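Local coordinates for protein Polyphosphate:AMP phosphotransferase (PDB 3CZP) that transfers phosphate from inorganic polyphosphate to AMP to make ADP, and to GMP less efficiently, as a magnesium-dependent homodimer with two fused PPK2 domains per chain, at residues D16-A21 / D217-A222; K20-L25 / N64-P69; S366-V371 / G390-F395; V373-G378 / A383-A388. All blocks are in the same frame, centred on the assembly; numbering follows the deposited sequence.

Contact 1. Residues D16-A21 / D217-A222; sequences DTYEKA and DERYRA
Tyr18 and Arg219 meet where the first turns of helix 15-39 pass those of helix 218-238, a compact example of an aromatic ring laid over an aliphatic chain. The CH-pi component is centred on Arg219 CG, 3.8 Å from the centroid of the Tyr18 ring and 14° off its normal. Carbons on either side of it along the arginine chain add van der Waals contact: Arg219 CB lies 3.6 Å from Tyr18 CD1, and Arg219 CD lies 3.8 Å from Tyr18 CB. The tyrosine reaches across because its CG stands anti to the backbone N (chi1 173°). Its far end approaches Ala222, with Tyr18 OH 4.3 Å from Ala222 CB. The arginine head does not stack. Its plane is turned 69° from the ring, and the ring atom CD2 lies at the guanidinium edge.

No hydrogen bond spans the two segments, but a polar feature steadies the second helix. Asp217 is its N-cap, and Asp217 OD2 accepts from Tyr220 N at 2.9 Å, the donor lying above the carboxylate plane. The same oxygen accepts from Ile13 N, so it caps helix 218-238 and also holds the chain just ahead of helix 15-39. Leu62 and Trp66 of helix 56-66 also touch Tyr18. The arrangement joins the first helix of the N-terminal PPK2 domain to the helix after edge strand 210-214 of its P-loop NTPase-like parallel sheet.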
loop_
_atom_site.group_PDB
_atom_site.type_symbol
_atom_site.label_atom_id
_atom_site.label_comp_id
_atom_site.label_asym_id
_atom_site.label_seq_id
_atom_site.Cartn_x
_atom_site.Cartn_y
_atom_site.Cartn_z
ATOM N N ASP A 16 41.335 -2.409 19.909
ATOM C CA ASP A 16 41.531 -1.006 20.227
ATOM C C ASP A 16 41.422 -0.096 18.983
ATOM O O ASP A 16 40.835 0.968 19.051
ATOM C CB ASP A 16 42.834 -0.861 20.958
ATOM C CG ASP A 16 42.842 -1.672 22.254
ATOM O OD1 ASP A 16 42.203 -1.216 23.231
ATOM O OD2 ASP A 16 43.433 -2.772 22.276
ATOM N N THR A 17 41.982 -0.516 17.859
ATOM C CA THR A 17 41.870 0.217 16.597
ATOM C C THR A 17 40.374 0.277 16.180
ATOM O O THR A 17 39.900 1.309 15.714
ATOM C CB THR A 17 42.706 -0.529 15.470
ATOM O OG1 THR A 17 44.085 -0.497 15.775
ATOM C CG2 THR A 17 42.502 0.048 14.058
ATOM N N TYR A 18 39.666 -0.845 16.328
ATOM C CA TYR A 18 38.252 -0.973 16.025
ATOM C C TYR A 18 37.395 -0.009 16.869
ATOM O O TYR A 18 36.572 0.720 16.326
ATOM C CB TYR A 18 37.790 -2.412 16.321
ATOM C CG TYR A 18 36.285 -2.684 16.223
ATOM C CD1 TYR A 18 35.641 -2.815 14.976
ATOM C CD2 TYR A 18 35.526 -2.831 17.369
ATOM C CE1 TYR A 18 34.256 -3.108 14.891
ATOM C CE2 TYR A 18 34.141 -3.088 17.317
ATOM C CZ TYR A 18 33.527 -3.262 16.085
ATOM O OH TYR A 18 32.182 -3.508 16.037
ATOM N N GLU A 19 37.566 -0.059 18.183
ATOM C CA GLU A 19 36.730 0.723 19.054
ATOM C C GLU A 19 36.909 2.209 18.783
ATOM O O GLU A 19 35.917 2.948 18.774
ATOM C CB GLU A 19 37.028 0.400 20.505
ATOM C CG GLU A 19 36.537 -0.986 20.898
ATOM C CD GLU A 19 36.851 -1.338 22.341
ATOM O OE1 GLU A 19 37.617 -0.588 23.033
ATOM O OE2 GLU A 19 36.331 -2.394 22.779
ATOM N N LYS A 20 38.171 2.657 18.633
ATOM C CA LYS A 20 38.450 4.041 18.236
ATOM C C LYS A 20 37.728 4.460 16.914
ATOM O O LYS A 20 37.083 5.511 16.821
ATOM C CB LYS A 20 39.950 4.232 18.091
ATOM C CG LYS A 20 40.338 5.584 17.572
ATOM C CD LYS A 20 41.778 5.908 17.731
ATOM C CE LYS A 20 42.195 6.897 16.640
ATOM N NZ LYS A 20 43.598 7.352 16.789
ATOM N N ALA A 21 37.869 3.638 15.896
ATOM C CA ALA A 21 37.267 3.923 14.590
ATOM C C ALA A 21 35.714 3.979 14.661
ATOM O O ALA A 21 35.061 4.865 14.065
ATOM C CB ALA A 21 37.753 2.910 13.587
ATOM N N ASP A 217 36.511 -12.369 10.801
ATOM C CA ASP A 217 36.701 -11.417 11.879
ATOM C C ASP A 217 35.520 -10.431 12.044
ATOM O O ASP A 217 35.255 -9.603 11.179
ATOM C CB ASP A 217 38.052 -10.697 11.740
ATOM C CG ASP A 217 38.388 -9.874 12.963
ATOM O OD1 ASP A 217 38.569 -10.446 14.056
ATOM O OD2 ASP A 217 38.520 -8.641 12.842
ATOM N N GLU A 218 34.844 -10.514 13.198
ATOM C CA GLU A 218 33.678 -9.682 13.508
ATOM C C GLU A 218 34.029 -8.195 13.376
ATOM O O GLU A 218 33.298 -7.406 12.762
ATOM C CB GLU A 218 33.243 -9.886 14.948
ATOM C CG GLU A 218 32.458 -11.096 15.298
ATOM C CD GLU A 218 32.104 -11.077 16.815
ATOM O OE1 GLU A 218 32.983 -10.784 17.670
ATOM O OE2 GLU A 218 30.924 -11.300 17.153
ATOM N N ARG A 219 35.155 -7.812 13.974
ATOM C CA ARG A 219 35.624 -6.422 13.918
ATOM C C ARG A 219 35.916 -5.947 12.504
ATOM O O ARG A 219 35.424 -4.927 12.064
ATOM C CB ARG A 219 36.863 -6.242 14.789
ATOM C CG ARG A 219 36.543 -6.412 16.236
ATOM C CD ARG A 219 37.656 -6.125 17.102
ATOM N NE ARG A 219 37.301 -6.643 18.406
ATOM C CZ ARG A 219 37.773 -7.764 18.955
ATOM N NH1 ARG A 219 37.339 -8.103 20.168
ATOM N NH2 ARG A 219 38.671 -8.527 18.337
ATOM N N TYR A 220 36.711 -6.692 11.766
ATOM C CA TYR A 220 36.973 -6.325 10.379
ATOM C C TYR A 220 35.691 -6.238 9.501
ATOM O O TYR A 220 35.562 -5.331 8.694
ATOM C CB TYR A 220 37.898 -7.344 9.745
ATOM C CG TYR A 220 38.049 -7.167 8.266
ATOM C CD1 TYR A 220 38.931 -6.234 7.751
ATOM C CD2 TYR A 220 37.291 -7.911 7.388
ATOM C CE1 TYR A 220 39.063 -6.053 6.405
ATOM C CE2 TYR A 220 37.408 -7.729 6.024
ATOM C CZ TYR A 220 38.338 -6.824 5.534
ATOM O OH TYR A 220 38.432 -6.632 4.173
ATOM N N ARG A 221 34.814 -7.223 9.619
ATOM C CA ARG A 221 33.658 -7.304 8.748
ATOM C C ARG A 221 32.679 -6.142 8.981
ATOM O O ARG A 221 32.191 -5.543 8.019
ATOM C CB ARG A 221 32.971 -8.685 8.862
ATOM C CG ARG A 221 32.075 -8.870 10.075
ATOM C CD ARG A 221 31.621 -10.327 10.188
ATOM N NE ARG A 221 30.843 -10.549 11.391
ATOM C CZ ARG A 221 30.662 -11.727 11.998
ATOM N NH1 ARG A 221 31.213 -12.837 11.538
ATOM N NH2 ARG A 221 29.872 -11.799 13.074
ATOM N N ALA A 222 32.413 -5.797 10.253
ATOM C CA ALA A 222 31.483 -4.711 10.559
ATOM C C ALA A 222 32.019 -3.368 10.193
ATOM O O ALA A 222 31.307 -2.566 9.612
ATOM C CB ALA A 222 31.090 -4.689 12.027
#

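Contact 2. Residues K20-L25 / N64-P69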
loop_
_atom_site.group_PDB
_atom_site.type_symbol
_atom_site.label_atom_id
_atom_site.label_comp_id
_atom_site.label_asym_id
_atom_site.label_seq_id
_atom_site.Cartn_x
_atom_site.Cartn_y
_atom_site.Cartn_z
ATOM N N LYS A 20 38.171 2.657 18.633
ATOM C CA LYS A 20 38.450 4.041 18.236
ATOM C C LYS A 20 37.728 4.460 16.914
ATOM O O LYS A 20 37.083 5.511 16.821
ATOM C CB LYS A 20 39.950 4.232 18.091
ATOM C CG LYS A 20 40.338 5.584 17.572
ATOM C CD LYS A 20 41.778 5.908 17.731
ATOM C CE LYS A 20 42.195 6.897 16.640
ATOM N NZ LYS A 20 43.598 7.352 16.789
ATOM N N ALA A 21 37.869 3.638 15.896
ATOM C CA ALA A 21 37.267 3.923 14.590
ATOM C C ALA A 21 35.714 3.979 14.661
ATOM O O ALA A 21 35.061 4.865 14.065
ATOM C CB ALA A 21 37.753 2.910 13.587
ATOM N N VAL A 22 35.138 3.036 15.392
ATOM C CA VAL A 22 33.694 2.983 15.548
ATOM C C VAL A 22 33.081 4.237 16.165
ATOM O O VAL A 22 31.990 4.584 15.797
ATOM C CB VAL A 22 33.253 1.739 16.365
ATOM C CG1 VAL A 22 31.793 1.814 16.759
ATOM C CG2 VAL A 22 33.523 0.549 15.570
ATOM N N ILE A 23 33.763 4.893 17.094
ATOM C CA ILE A 23 33.219 6.069 17.747
ATOM C C ILE A 23 32.974 7.130 16.708
ATOM O O ILE A 23 31.911 7.726 16.671
ATOM C CB ILE A 23 34.179 6.657 18.866
ATOM C CG1 ILE A 23 34.349 5.679 20.027
ATOM C CG2 ILE A 23 33.657 8.011 19.409
ATOM C CD1 ILE A 23 35.443 6.115 21.017
ATOM N N GLU A 24 33.960 7.312 15.834
ATOM C CA GLU A 24 33.896 8.301 14.765
ATOM C C GLU A 24 32.884 7.870 13.696
ATOM O O GLU A 24 32.106 8.691 13.259
ATOM C CB GLU A 24 35.288 8.440 14.163
ATOM C CG GLU A 24 35.560 9.539 13.152
ATOM C CD GLU A 24 37.101 9.607 12.861
ATOM O OE1 GLU A 24 37.635 8.640 12.264
ATOM O OE2 GLU A 24 37.781 10.587 13.286
ATOM N N LEU A 25 32.924 6.593 13.320
ATOM C CA LEU A 25 32.174 6.037 12.220
ATOM C C LEU A 25 30.711 6.150 12.526
ATOM O O LEU A 25 29.955 6.524 11.670
ATOM C CB LEU A 25 32.521 4.553 11.964
ATOM C CG LEU A 25 31.719 3.811 10.847
ATOM C CD1 LEU A 25 31.832 4.513 9.519
ATOM C CD2 LEU A 25 32.203 2.395 10.705
ATOM N N ASN A 64 22.197 -1.239 12.869
ATOM C CA ASN A 64 20.983 -0.687 13.508
ATOM C C ASN A 64 21.189 -0.252 14.929
ATOM O O ASN A 64 20.264 0.261 15.561
ATOM C CB ASN A 64 19.882 -1.716 13.398
ATOM C CG ASN A 64 19.225 -1.708 12.028
ATOM O OD1 ASN A 64 18.301 -0.923 11.820
ATOM N ND2 ASN A 64 19.713 -2.575 11.062
ATOM N N GLU A 65 22.409 -0.455 15.434
ATOM C CA GLU A 65 22.849 0.112 16.706
ATOM C C GLU A 65 23.667 1.336 16.452
ATOM O O GLU A 65 23.482 2.340 17.102
ATOM C CB GLU A 65 23.668 -0.897 17.506
ATOM C CG GLU A 65 24.045 -0.330 18.877
ATOM C CD GLU A 65 24.751 -1.367 19.740
ATOM O OE1 GLU A 65 24.610 -2.556 19.387
ATOM O OE2 GLU A 65 25.414 -0.944 20.743
ATOM N N TRP A 66 24.502 1.277 15.428
ATOM C CA TRP A 66 25.312 2.416 14.998
ATOM C C TRP A 66 24.481 3.526 14.407
ATOM O O TRP A 66 24.736 4.702 14.676
ATOM C CB TRP A 66 26.335 1.970 13.950
ATOM C CG TRP A 66 27.444 1.089 14.530
ATOM C CD1 TRP A 66 27.654 0.796 15.825
ATOM C CD2 TRP A 66 28.454 0.403 13.789
ATOM N NE1 TRP A 66 28.753 -0.014 15.967
ATOM C CE2 TRP A 66 29.260 -0.292 14.723
ATOM C CE3 TRP A 66 28.760 0.302 12.426
ATOM C CZ2 TRP A 66 30.374 -1.058 14.339
ATOM C CZ3 TRP A 66 29.859 -0.464 12.046
ATOM C CH2 TRP A 66 30.651 -1.147 13.001
HETATM N N MSE A 67 23.524 3.134 13.556
HETATM C CA MSE A 67 22.677 4.060 12.851
HETATM C C MSE A 67 21.351 4.142 13.554
HETATM O O MSE A 67 21.133 3.519 14.596
HETATM C CB MSE A 67 22.541 3.659 11.366
HETATM C CG MSE A 67 23.901 3.519 10.704
HETATM SE SE MSE A 67 23.703 2.920 8.874
HETATM C CE MSE A 67 23.325 4.617 8.180
ATOM N N ASP A 68 20.458 4.974 13.047
ATOM C CA ASP A 68 19.139 5.145 13.658
ATOM C C ASP A 68 18.178 4.146 12.986
ATOM O O ASP A 68 17.820 4.284 11.832
ATOM C CB ASP A 68 18.667 6.608 13.452
ATOM C CG ASP A 68 17.470 7.004 14.317
ATOM O OD1 ASP A 68 16.656 6.164 14.704
ATOM O OD2 ASP A 68 17.241 8.219 14.528
ATOM N N PRO A 69 17.720 3.136 13.728
ATOM C CA PRO A 69 16.813 2.193 13.123
ATOM C C PRO A 69 15.448 2.782 12.738
ATOM O O PRO A 69 14.713 2.154 11.976
ATOM C CB PRO A 69 16.628 1.155 14.226
ATOM C CG PRO A 69 16.857 1.901 15.519
ATOM C CD PRO A 69 17.925 2.882 15.173
#
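The C-terminal end of helix 56-66, in the N-terminal PPK2 domain, places the indole of Trp66 against Val22 and Leu25 of helix 15-39, an instance of one large ring serving two aliphatic neighbours at a helix-helix junction. Both methyls of Val22 touch it. Val22 CG1 lies 3.6 Å from Trp66 NE1, in the five-membered ring, while Val22 CG2 meets Trp66 CZ2 at 3.7 Å on the benzo part. This division follows from the torsion of the valine, whose CG1 is anti to the backbone N (chi1 169°) and whose CG2 is anti to the carbonyl carbon. The two side chains cross at about a right angle, and Val22 CG1 approaches the indole obliquely.

Helix 56-66 follows strand 44-50, the central strand of the five-stranded parallel sheet, and so occupies the place of the P-loop helix in this fold; in this domain, which seems to be catalytically inactive, Trp66 at the helix end is buried against helix 15-39. One turn on from Val22, Leu25 CD2 comes within 3.9 Å of Trp66 CZ3. Leu223 of helix 218-238 packs on both Val22 and Leu25. Beyond the apolar patch, Glu65 O accepts a hydrogen bond from Arg26 NH1, and Gln33 OE1 accepts one from Asp68 N after the helix has ended. Asn64, Glu65 and Pro69 pack on Pro326, Asp322 and Thr321 of the second subunit.

Contact 3. Residues S366-V371 / G390-F395; sequences SWYGRV and GEINDF
Trp367 and Ile392 bring the two backbones nearest, with their CA atoms 7.6 Å apart. Residues 390-395 form regular helix, whereas 366-371 leads from strand 360-364 of the second P-loop NTPase-like domain into helix 370-377, and its residues 367-369 have helical backbone angles without the regular bonds. Ser366 opens this passage with an ST turn, its OG accepting from Tyr368 N at 3.1 Å.

The side chains illustrate how a T-shaped aromatic pair can be completed by a branched aliphatic residue. Phe395 presents its edge to the face of Trp367, with its ring centroid 4.8 Å from that of the tryptophan six-membered ring and the planes 79° apart. Phe395 CE2 sits over the centre of the indole and comes within 3.5 Å of Trp367 CD2. The tryptophan torsion, with CG between the backbone N and the carbonyl carbon (chi1 43°), helps set that indole face toward Phe395. Ile392 CG2 lies at the indole edge, 3.8 Å from Trp367 CD1. The same methyl packs tightly against the phenol, 3.2 Å from Tyr368 OH. Tyr368 OH and Trp367 NE1 both hydrogen-bond Glu396 OE2, so one carboxylate oxygen positions two rings; Lys408 NZ also bonds the phenol. Away from the aromatic cluster, Arg370 NH1 forms a salt bridge with Glu145 of the N-terminal PPK2 region and donates to a water at 2.8 Å, which in turn donates to Glu391 OE1 at 2.9 Å.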
loop_
_atom_site.group_PDB
_atom_site.type_symbol
_atom_site.label_atom_id
_atom_site.label_comp_id
_atom_site.label_asym_id
_atom_site.label_seq_id
_atom_site.Cartn_x
_atom_site.Cartn_y
_atom_site.Cartn_z
ATOM N N SER A 366 -1.260 5.004 -18.866
ATOM C CA SER A 366 -0.446 3.915 -18.387
ATOM C C SER A 366 0.970 4.376 -18.232
ATOM O O SER A 366 1.243 5.566 -18.267
ATOM C CB SER A 366 -0.515 2.736 -19.404
ATOM O OG SER A 366 0.343 3.024 -20.520
ATOM N N TRP A 367 1.884 3.405 -18.119
ATOM C CA TRP A 367 3.320 3.683 -18.060
ATOM C C TRP A 367 3.910 4.270 -19.329
ATOM O O TRP A 367 5.025 4.737 -19.317
ATOM C CB TRP A 367 4.088 2.405 -17.725
ATOM C CG TRP A 367 3.632 1.160 -18.441
ATOM C CD1 TRP A 367 4.155 0.631 -19.603
ATOM C CD2 TRP A 367 2.590 0.251 -18.023
ATOM N NE1 TRP A 367 3.491 -0.529 -19.933
ATOM C CE2 TRP A 367 2.525 -0.783 -18.996
ATOM C CE3 TRP A 367 1.669 0.254 -16.970
ATOM C CZ2 TRP A 367 1.633 -1.805 -18.928
ATOM C CZ3 TRP A 367 0.763 -0.790 -16.882
ATOM C CH2 TRP A 367 0.748 -1.818 -17.855
ATOM N N TYR A 368 3.178 4.189 -20.427
ATOM C CA TYR A 368 3.536 4.854 -21.684
ATOM C C TYR A 368 3.543 6.378 -21.640
ATOM O O TYR A 368 4.144 7.031 -22.527
ATOM C CB TYR A 368 2.708 4.293 -22.845
ATOM C CG TYR A 368 3.136 2.884 -23.173
ATOM C CD1 TYR A 368 4.280 2.654 -23.903
ATOM C CD2 TYR A 368 2.440 1.774 -22.675
ATOM C CE1 TYR A 368 4.718 1.359 -24.194
ATOM C CE2 TYR A 368 2.879 0.462 -22.969
ATOM C CZ TYR A 368 4.021 0.272 -23.742
ATOM O OH TYR A 368 4.503 -0.987 -24.048
ATOM N N GLY A 369 2.938 6.942 -20.599
ATOM C CA GLY A 369 2.973 8.389 -20.377
ATOM C C GLY A 369 4.377 8.973 -20.445
ATOM O O GLY A 369 4.571 10.045 -20.983
ATOM N N ARG A 370 5.355 8.246 -19.900
ATOM C CA ARG A 370 6.750 8.661 -19.922
ATOM C C ARG A 370 7.271 8.969 -21.331
ATOM O O ARG A 370 7.994 9.982 -21.533
ATOM C CB ARG A 370 7.681 7.642 -19.232
ATOM C CG ARG A 370 9.134 8.082 -19.347
ATOM C CD ARG A 370 9.992 7.711 -18.181
ATOM N NE ARG A 370 9.725 8.582 -17.030
ATOM C CZ ARG A 370 10.392 8.481 -15.890
ATOM N NH1 ARG A 370 11.344 7.555 -15.741
ATOM N NH2 ARG A 370 10.076 9.275 -14.888
ATOM N N VAL A 371 6.898 8.119 -22.305
ATOM C CA VAL A 371 7.351 8.283 -23.701
ATOM C C VAL A 371 6.323 8.995 -24.590
ATOM O O VAL A 371 6.521 9.140 -25.790
ATOM C CB VAL A 371 7.727 6.940 -24.336
ATOM C CG1 VAL A 371 8.812 6.270 -23.478
ATOM C CG2 VAL A 371 6.463 6.075 -24.536
ATOM N N GLY A 390 13.056 0.252 -23.217
ATOM C CA GLY A 390 13.640 -1.042 -22.785
ATOM C C GLY A 390 13.141 -1.489 -21.446
ATOM O O GLY A 390 12.843 -2.654 -21.226
ATOM N N GLU A 391 13.110 -0.550 -20.519
ATOM C CA GLU A 391 12.438 -0.732 -19.218
ATOM C C GLU A 391 10.980 -1.234 -19.328
ATOM O O GLU A 391 10.560 -2.147 -18.610
ATOM C CB GLU A 391 12.499 0.595 -18.447
ATOM C CG GLU A 391 13.873 0.871 -17.953
ATOM C CD GLU A 391 14.085 2.220 -17.338
ATOM O OE1 GLU A 391 13.182 3.089 -17.370
ATOM O OE2 GLU A 391 15.193 2.362 -16.779
ATOM N N ILE A 392 10.211 -0.623 -20.223
ATOM C CA ILE A 392 8.814 -1.007 -20.408
ATOM C C ILE A 392 8.709 -2.441 -20.917
ATOM O O ILE A 392 7.888 -3.226 -20.442
ATOM C CB ILE A 392 8.095 -0.066 -21.392
ATOM C CG1 ILE A 392 7.788 1.273 -20.720
ATOM C CG2 ILE A 392 6.821 -0.713 -21.912
ATOM C CD1 ILE A 392 7.350 2.354 -21.686
ATOM N N ASN A 393 9.553 -2.768 -21.889
ATOM C CA ASN A 393 9.601 -4.085 -22.475
ATOM C C ASN A 393 9.994 -5.129 -21.480
ATOM O O ASN A 393 9.376 -6.236 -21.446
ATOM C CB ASN A 393 10.552 -4.098 -23.691
ATOM C CG ASN A 393 9.984 -3.403 -24.897
ATOM O OD1 ASN A 393 8.761 -3.269 -25.060
ATOM N ND2 ASN A 393 10.884 -2.968 -25.785
ATOM N N ASP A 394 10.953 -4.775 -20.603
ATOM C CA ASP A 394 11.375 -5.726 -19.559
ATOM C C ASP A 394 10.201 -5.960 -18.577
ATOM O O ASP A 394 9.908 -7.076 -18.207
ATOM C CB ASP A 394 12.625 -5.291 -18.768
ATOM C CG ASP A 394 13.918 -5.162 -19.635
ATOM O OD1 ASP A 394 14.052 -5.747 -20.764
ATOM O OD2 ASP A 394 14.833 -4.442 -19.145
ATOM N N PHE A 395 9.542 -4.881 -18.185
ATOM C CA PHE A 395 8.309 -4.927 -17.370
ATOM C C PHE A 395 7.235 -5.829 -17.951
ATOM O O PHE A 395 6.732 -6.740 -17.305
ATOM C CB PHE A 395 7.799 -3.477 -17.251
ATOM C CG PHE A 395 6.506 -3.288 -16.481
ATOM C CD1 PHE A 395 6.237 -3.994 -15.329
ATOM C CD2 PHE A 395 5.560 -2.395 -16.938
ATOM C CE1 PHE A 395 5.037 -3.773 -14.589
ATOM C CE2 PHE A 395 4.346 -2.206 -16.207
ATOM C CZ PHE A 395 4.105 -2.873 -15.038
HETATM O O HOH W 1 12.636 5.964 -17.718
#

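Contact 4. Residues V373-G378 / A383-A388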
loop_
_atom_site.group_PDB
_atom_site.type_symbol
_atom_site.label_atom_id
_atom_site.label_comp_id
_atom_site.label_asym_id
_atom_site.label_seq_id
_atom_site.Cartn_x
_atom_site.Cartn_y
_atom_site.Cartn_z
ATOM N N VAL A 373 3.277 11.948 -23.118
ATOM C CA VAL A 373 3.211 13.298 -22.497
ATOM C C VAL A 373 4.471 13.830 -21.767
ATOM O O VAL A 373 4.757 15.013 -21.838
ATOM C CB VAL A 373 1.959 13.436 -21.568
ATOM C CG1 VAL A 373 1.975 12.400 -20.409
ATOM C CG2 VAL A 373 1.813 14.877 -21.069
ATOM N N GLU A 374 5.223 12.985 -21.057
ATOM C CA GLU A 374 6.430 13.458 -20.386
ATOM C C GLU A 374 7.501 13.895 -21.383
ATOM O O GLU A 374 8.155 14.894 -21.163
ATOM C CB GLU A 374 7.013 12.394 -19.455
ATOM C CG GLU A 374 6.091 12.017 -18.304
ATOM C CD GLU A 374 6.743 11.115 -17.228
ATOM O OE1 GLU A 374 7.947 10.812 -17.261
ATOM O OE2 GLU A 374 6.011 10.724 -16.320
ATOM N N ARG A 375 7.698 13.101 -22.435
ATOM C CA ARG A 375 8.648 13.391 -23.490
ATOM C C ARG A 375 8.340 14.750 -24.107
ATOM O O ARG A 375 9.188 15.645 -24.173
ATOM C CB ARG A 375 8.558 12.297 -24.577
ATOM C CG ARG A 375 9.231 12.676 -25.897
ATOM C CD ARG A 375 9.309 11.450 -26.865
ATOM N NE ARG A 375 9.474 11.857 -28.283
ATOM C CZ ARG A 375 9.868 11.040 -29.275
ATOM N NH1 ARG A 375 10.189 9.776 -29.034
ATOM N NH2 ARG A 375 9.981 11.495 -30.519
ATOM N N ILE A 376 7.095 14.894 -24.515
ATOM C CA ILE A 376 6.573 16.102 -25.147
ATOM C C ILE A 376 6.566 17.342 -24.275
ATOM O O ILE A 376 6.957 18.392 -24.742
ATOM C CB ILE A 376 5.174 15.834 -25.743
ATOM C CG1 ILE A 376 5.362 14.958 -26.978
ATOM C CG2 ILE A 376 4.428 17.175 -26.160
ATOM C CD1 ILE A 376 4.147 14.298 -27.426
ATOM N N GLU A 377 6.134 17.254 -23.031
ATOM C CA GLU A 377 6.126 18.450 -22.164
ATOM C C GLU A 377 7.457 18.675 -21.424
ATOM O O GLU A 377 7.666 19.751 -20.848
ATOM C CB GLU A 377 4.986 18.387 -21.136
ATOM C CG GLU A 377 3.605 18.304 -21.731
ATOM C CD GLU A 377 3.292 19.425 -22.694
ATOM O OE1 GLU A 377 3.817 20.550 -22.504
ATOM O OE2 GLU A 377 2.527 19.167 -23.662
ATOM N N GLY A 378 8.317 17.653 -21.431
ATOM C CA GLY A 378 9.591 17.678 -20.727
ATOM C C GLY A 378 9.422 17.471 -19.241
ATOM O O GLY A 378 10.063 18.137 -18.441
ATOM N N ALA A 383 17.257 11.476 -21.598
ATOM C CA ALA A 383 17.825 10.191 -21.104
ATOM C C ALA A 383 16.761 9.297 -20.451
ATOM O O ALA A 383 16.781 8.056 -20.599
ATOM C CB ALA A 383 19.016 10.449 -20.104
ATOM N N ASP A 384 15.846 9.930 -19.718
ATOM C CA ASP A 384 14.812 9.215 -18.948
ATOM C C ASP A 384 13.807 8.557 -19.875
ATOM O O ASP A 384 13.499 7.376 -19.713
ATOM C CB ASP A 384 14.084 10.142 -17.939
ATOM C CG ASP A 384 15.034 10.764 -16.903
ATOM O OD1 ASP A 384 16.025 10.105 -16.486
ATOM O OD2 ASP A 384 14.786 11.936 -16.527
ATOM N N TRP A 385 13.317 9.271 -20.881
ATOM C CA TRP A 385 12.389 8.583 -21.794
ATOM C C TRP A 385 13.096 7.610 -22.759
ATOM O O TRP A 385 12.500 6.611 -23.107
ATOM C CB TRP A 385 11.339 9.501 -22.448
ATOM C CG TRP A 385 11.842 10.606 -23.340
ATOM C CD1 TRP A 385 11.995 11.884 -22.978
ATOM C CD2 TRP A 385 12.210 10.525 -24.717
ATOM N NE1 TRP A 385 12.461 12.626 -24.020
ATOM C CE2 TRP A 385 12.615 11.810 -25.110
ATOM C CE3 TRP A 385 12.277 9.485 -25.652
ATOM C CZ2 TRP A 385 13.050 12.106 -26.409
ATOM C CZ3 TRP A 385 12.704 9.765 -26.943
ATOM C CH2 TRP A 385 13.086 11.076 -27.319
ATOM N N LEU A 386 14.370 7.842 -23.133
ATOM C CA LEU A 386 15.058 6.949 -24.082
ATOM C C LEU A 386 15.291 5.572 -23.496
ATOM O O LEU A 386 15.225 4.541 -24.204
ATOM C CB LEU A 386 16.417 7.532 -24.504
ATOM C CG LEU A 386 16.341 8.613 -25.572
ATOM C CD1 LEU A 386 17.648 9.409 -25.632
ATOM C CD2 LEU A 386 15.998 7.984 -26.911
ATOM N N ARG A 387 15.573 5.557 -22.198
ATOM C CA ARG A 387 15.756 4.297 -21.475
ATOM C C ARG A 387 14.437 3.637 -21.109
ATOM O O ARG A 387 14.413 2.452 -20.819
ATOM C CB ARG A 387 16.649 4.485 -20.248
ATOM C CG ARG A 387 16.126 5.400 -19.149
ATOM C CD ARG A 387 17.097 5.540 -17.992
ATOM N NE ARG A 387 16.591 6.560 -17.076
ATOM C CZ ARG A 387 15.754 6.363 -16.058
ATOM N NH1 ARG A 387 15.283 5.170 -15.779
ATOM N NH2 ARG A 387 15.358 7.400 -15.331
ATOM N N ALA A 388 13.343 4.388 -21.145
ATOM C CA ALA A 388 12.001 3.870 -20.779
ATOM C C ALA A 388 11.453 2.739 -21.673
ATOM O O ALA A 388 10.751 1.854 -21.183
ATOM C CB ALA A 388 10.967 4.991 -20.689
HETATM O O HOH W 2 11.987 15.524 -24.198
#
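Arg375 and Trp385 carry this helix-to-helix contact, a worked case of an extended arginine laid over an indole face. The turn that presents the arginine begins with Val373 and continues with Glu374, whose OE1 forms a salt bridge with Arg370. Arg375 follows, its chain extended from CG to NE. Its CD stands 3.5 Å from the centroid of the Trp385 six-membered ring, 2° off the normal, in a CH-pi contact. Further out, the guanidinium stacks with its plane inclined by 27°, an off-centre cation-pi pair that brings Arg375 NH1 to 3.3 Å from Trp385 CZ3. Asp455 OD2 forms a salt bridge with the same nitrogen and probably helps fix the head. Leu386 CG lies over the rim of the opposite indole face. A water joins the backbone to the ring, donating to Arg375 O at 2.8 Å and accepting from Trp385 NE1 at 2.9 Å. Ile376, pointing away from 383-388, packs on helix 446-460, and Gly378, just past the helix end, has positive phi. The pair thus fastens short helix 370-377 to helix 382-402, with helix 446-460 alongside and strand 404-412 following in the chain.

How the contacts relate
From the N terminus, helix 15-39 opens both contact 1 and contact 2, which share Lys20 and Ala21. Contact 2 closes first, at the end of helix 56-66; contact 1 closes much later, at helix 218-238, after the chain has passed through the whole first sheet. Trp66 touches both Tyr18 and Ala222, so the three helices form one cluster. In the second PPK2 domain, contact 3 closes a short loop between 366-371 and 390-395, and contact 4 falls within that loop, bringing together the same two helices. Contacts 3 and 4 lie about 10 Å apart between centres, whereas contacts 1 and 3 are about 46 Å apart, one pair of contacts in each domain.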